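PDB 3K17: Lin0012 protein from Listeria innocua, which probably phosphorylates phosphomevalonate with ATP, a step of the mevalonate route to isopentenyl diphosphate. Local coordinates for residues 138-141 / 142-145; 238-241 / 242-245. All coordinates share one frame; numbering follows the deposited sequence.

Interaction 1: 138-141 / 142-145; sequences EISM and LKKF
Ser-140 turns its hydroxyl into the space between its own backbone N and carbonyl carbon (chi1 67°), which brings OG forward over the start of the helix that follows, to meet Lys-143. Lys-143 in turn sets CG beside its own backbone N (chi1 -70°), and its aliphatic chain runs past the same oxygen. OG accepts the backbone N-H of Lys-143 at 3.1 Å from N, and the CG of Lys-143 lies close against OG at 3.0 Å. Serine suits the place because its short side chain can reach forward to an N-H that has no carbonyl of an earlier helical turn to meet. This is an N-cap: Ser-140 precedes helix 141-156, which follows helix 119-135 through a short loop within the GHMP kinase N-terminal domain. The carbonyl of Ser-140 starts the regular pattern as well, its O receiving Lys-144 N at 3.2 Å, while a weak bond from Lys-143 N to the same O is strongly bent, with an N-H...O angle of 121°. One residue further along, Phe-145 N donates to Met-141 O at 2.9 Å.

Ile-139, just ahead of the cap, folds its branched side chain over the first turn. Its CG1 and CD1 pack on Lys-143 CB, with CG1 at 3.7 Å, whereas its CG2 branch lies against CG and CD of Lys-144, 3.6 Å from CG. The beta-branch thus lets one residue touch the aliphatic parts of two lysines, which suits a buried site flanked by Met-132 of helix 119-135. Both lysines carry their charge onward: Lys-143 NZ donates to Met-196 O, and the chain of Lys-144 takes NZ to Asn-129 OD1 on helix 119-135.

Interaction 2: 238-241 / 242-245; sequences QEDS and KNYQ
Asp-240 reaches across to Asn-243 with its carboxylate, and its side chain can be followed outward from the backbone. CB leaves the main chain with CG anti to the backbone N (chi1 -165°), a turn that carries the carboxylate forward over the first residues of helix 241-264. CG itself rests 3.5 Å from Asn-243 CB. Of the two oxygens, OD1 does the capping: it accepts the backbone N-H of Asn-243, 2.8 Å from N, in a nearly straight bond. The donor comes from the anti side of OD1 and 30° out of the carboxylate plane. Lys-242 CB is a more distant neighbour of OD1, at 4.0 Å. OD2 ends beside the side-chain amide of Asn-243, whose plane is turned only 22° from that of the carboxylate.

Aspartate suits this place because its short acidic side chain can reach forward to an early helical N-H, and its negative charge probably interacts favourably with the positive end of the helix dipole. The main chain continues the hold: Tyr-244 N donates to Asp-240 O at 3.1 Å, and Gln-245 N to Ser-241 O at 2.9 Å. The side chain of Tyr-244 packs on Ile-233 and Phe-236 of helix 226-239, and its OH is hydrogen-bonded to Glu-25 OE2. Asp-240 is thus a classical aspartate N-cap, placed at the point where helix 226-239 ends and helix 241-264 begins.

In the fold
Interactions 1 and 2 both mark the start of a helix, yet they lie far apart: their centres are 37 Å from each other and their nearest atoms about 18 Å. Along the chain they come in series, interaction 1 at the opening of helix 141-156 and interaction 2 at that of helix 241-264. The first falls within the GHMP kinase N-terminal domain, on a helix packed beside helices 119-135 and 162-169. The second is at the periphery, where helix 226-239 gives way to helix 241-264 and the backbone O of Gln-238 accepts a hydrogen bond from Lys-228 NZ of the second subunit. Two separate helical regions of the protein therefore begin a helix with a polar side-chain cap, one partly buried and one at the surface.

Interaction 1: 138-141 / 142-145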
loop_
_atom_site.group_PDB
_atom_site.type_symbol
_atom_site.label_atom_id
_atom_site.label_comp_id
_atom_site.label_asym_id
_atom_site.label_seq_id
_atom_site.Cartn_x
_atom_site.Cartn_y
_atom_site.Cartn_z
ATOM N N GLU A 138 13.216 44.026 7.384
ATOM C CA GLU A 138 14.427 44.408 8.104
ATOM C C GLU A 138 15.427 43.262 8.273
ATOM O O GLU A 138 16.608 43.502 8.531
ATOM C CB GLU A 138 14.079 44.973 9.486
ATOM C CG GLU A 138 13.376 43.985 10.405
ATOM C CD GLU A 138 11.885 44.266 10.542
ATOM O OE1 GLU A 138 11.184 44.345 9.505
ATOM O OE2 GLU A 138 11.420 44.404 11.697
ATOM N N ILE A 139 14.960 42.025 8.121
ATOM C CA ILE A 139 15.824 40.856 8.290
ATOM C C ILE A 139 17.132 40.976 7.512
ATOM O O ILE A 139 17.171 41.545 6.427
ATOM C CB ILE A 139 15.092 39.555 7.865
ATOM C CG1 ILE A 139 15.877 38.338 8.359
ATOM C CG2 ILE A 139 14.919 39.518 6.346
ATOM C CD1 ILE A 139 15.242 37.003 8.000
ATOM N N SER A 140 18.205 40.434 8.076
ATOM C CA SER A 140 19.516 40.504 7.437
ATOM C C SER A 140 19.638 39.537 6.270
ATOM O O SER A 140 18.936 38.523 6.212
ATOM C CB SER A 140 20.612 40.177 8.445
ATOM O OG SER A 140 20.527 38.821 8.840
HETATM N N MSE A 141 20.545 39.843 5.349
HETATM C CA MSE A 141 20.744 38.973 4.197
HETATM C C MSE A 141 21.296 37.621 4.632
HETATM O O MSE A 141 20.994 36.594 4.022
HETATM C CB MSE A 141 21.705 39.599 3.190
HETATM C CG MSE A 141 21.824 38.771 1.914
HETATM SE SE MSE A 141 22.831 39.652 0.543
HETATM C CE MSE A 141 21.718 41.232 0.357
ATOM N N LEU A 142 22.105 37.621 5.688
ATOM C CA LEU A 142 22.687 36.376 6.173
ATOM C C LEU A 142 21.619 35.453 6.757
ATOM O O LEU A 142 21.700 34.236 6.612
ATOM C CB LEU A 142 23.762 36.655 7.223
ATOM C CG LEU A 142 24.333 35.425 7.926
ATOM C CD1 LEU A 142 24.905 34.451 6.894
ATOM C CD2 LEU A 142 25.414 35.863 8.919
ATOM N N LYS A 143 20.628 36.026 7.429
ATOM C CA LYS A 143 19.564 35.207 7.989
ATOM C C LYS A 143 18.736 34.629 6.833
ATOM O O LYS A 143 18.298 33.481 6.892
ATOM C CB LYS A 143 18.676 36.027 8.933
ATOM C CG LYS A 143 19.360 36.433 10.239
ATOM C CD LYS A 143 18.395 37.177 11.167
ATOM C CE LYS A 143 19.089 37.730 12.416
ATOM N NZ LYS A 143 19.541 36.670 13.362
ATOM N N LYS A 144 18.533 35.417 5.782
ATOM C CA LYS A 144 17.781 34.937 4.625
ATOM C C LYS A 144 18.552 33.797 3.957
ATOM O O LYS A 144 17.961 32.822 3.493
ATOM C CB LYS A 144 17.523 36.082 3.641
ATOM C CG LYS A 144 16.642 37.175 4.239
ATOM C CD LYS A 144 16.093 38.146 3.206
ATOM C CE LYS A 144 17.179 39.046 2.633
ATOM N NZ LYS A 144 16.608 40.008 1.653
ATOM N N PHE A 145 19.877 33.903 3.922
ATOM C CA PHE A 145 20.664 32.837 3.327
ATOM C C PHE A 145 20.426 31.554 4.116
ATOM O O PHE A 145 20.271 30.484 3.536
ATOM C CB PHE A 145 22.161 33.147 3.363
ATOM C CG PHE A 145 23.016 31.941 3.129
ATOM C CD1 PHE A 145 23.190 31.430 1.843
ATOM C CD2 PHE A 145 23.594 31.267 4.203
ATOM C CE1 PHE A 145 23.923 30.266 1.633
ATOM C CE2 PHE A 145 24.331 30.099 3.998
ATOM C CZ PHE A 145 24.493 29.600 2.707
#

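Interaction 2: 238-241 / 242-245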
loop_
_atom_site.group_PDB
_atom_site.type_symbol
_atom_site.label_atom_id
_atom_site.label_comp_id
_atom_site.label_asym_id
_atom_site.label_seq_id
_atom_site.Cartn_x
_atom_site.Cartn_y
_atom_site.Cartn_z
ATOM N N GLN A 238 34.285 6.909 -0.782
ATOM C CA GLN A 238 34.313 5.755 0.116
ATOM C C GLN A 238 35.171 4.631 -0.463
ATOM O O GLN A 238 35.798 3.871 0.269
ATOM C CB GLN A 238 32.895 5.234 0.336
ATOM C CG GLN A 238 31.852 6.321 0.545
ATOM C CD GLN A 238 32.034 7.083 1.843
ATOM O OE1 GLN A 238 31.343 8.070 2.095
ATOM N NE2 GLN A 238 32.959 6.622 2.679
ATOM N N GLU A 239 35.184 4.540 -1.788
ATOM C CA GLU A 239 35.932 3.520 -2.514
ATOM C C GLU A 239 37.411 3.875 -2.689
ATOM O O GLU A 239 38.217 3.024 -3.060
ATOM C CB GLU A 239 35.276 3.308 -3.887
ATOM C CG GLU A 239 36.102 2.546 -4.920
ATOM C CD GLU A 239 36.196 1.059 -4.635
ATOM O OE1 GLU A 239 36.778 0.678 -3.595
ATOM O OE2 GLU A 239 35.686 0.267 -5.459
ATOM N N ASP A 240 37.768 5.126 -2.415
ATOM C CA ASP A 240 39.152 5.571 -2.573
ATOM C C ASP A 240 39.367 6.896 -1.842
ATOM O O ASP A 240 39.421 7.955 -2.465
ATOM C CB ASP A 240 39.462 5.753 -4.061
ATOM C CG ASP A 240 40.947 5.846 -4.343
ATOM O OD1 ASP A 240 41.660 6.539 -3.589
ATOM O OD2 ASP A 240 41.400 5.233 -5.333
ATOM N N SER A 241 39.500 6.833 -0.522
ATOM C CA SER A 241 39.688 8.032 0.284
ATOM C C SER A 241 41.016 8.735 0.025
ATOM O O SER A 241 41.120 9.952 0.177
ATOM C CB SER A 241 39.589 7.684 1.769
ATOM O OG SER A 241 40.650 6.830 2.156
ATOM N N LYS A 242 42.031 7.969 -0.361
ATOM C CA LYS A 242 43.344 8.544 -0.621
ATOM C C LYS A 242 43.321 9.469 -1.830
ATOM O O LYS A 242 43.798 10.600 -1.763
ATOM C CB LYS A 242 44.380 7.438 -0.838
ATOM C CG LYS A 242 45.796 7.964 -1.037
ATOM C CD LYS A 242 46.806 6.836 -1.183
ATOM C CE LYS A 242 48.212 7.384 -1.382
ATOM N NZ LYS A 242 49.227 6.302 -1.536
ATOM N N ASN A 243 42.773 8.982 -2.936
ATOM C CA ASN A 243 42.690 9.781 -4.149
ATOM C C ASN A 243 41.752 10.966 -3.955
ATOM O O ASN A 243 42.057 12.079 -4.378
ATOM C CB ASN A 243 42.208 8.921 -5.321
ATOM C CG ASN A 243 43.304 8.035 -5.881
ATOM O OD1 ASN A 243 43.036 7.079 -6.613
ATOM N ND2 ASN A 243 44.550 8.353 -5.548
ATOM N N TYR A 244 40.613 10.724 -3.313
ATOM C CA TYR A 244 39.647 11.788 -3.076
ATOM C C TYR A 244 40.279 12.876 -2.221
ATOM O O TYR A 244 40.095 14.064 -2.479
ATOM C CB TYR A 244 38.401 11.246 -2.372
ATOM C CG TYR A 244 37.322 12.292 -2.177
ATOM C CD1 TYR A 244 36.624 12.814 -3.268
ATOM C CD2 TYR A 244 37.010 12.774 -0.906
ATOM C CE1 TYR A 244 35.645 13.791 -3.098
ATOM C CE2 TYR A 244 36.031 13.752 -0.725
ATOM C CZ TYR A 244 35.352 14.255 -1.824
ATOM O OH TYR A 244 34.375 15.210 -1.648
ATOM N N GLN A 245 41.033 12.466 -1.205
ATOM C CA GLN A 245 41.681 13.426 -0.324
ATOM C C GLN A 245 42.749 14.215 -1.078
ATOM O O GLN A 245 42.996 15.383 -0.778
ATOM C CB GLN A 245 42.301 12.716 0.887
ATOM C CG GLN A 245 42.857 13.672 1.932
ATOM C CD GLN A 245 41.827 14.690 2.405
ATOM O OE1 GLN A 245 40.814 14.336 3.018
ATOM N NE2 GLN A 245 42.082 15.964 2.118
#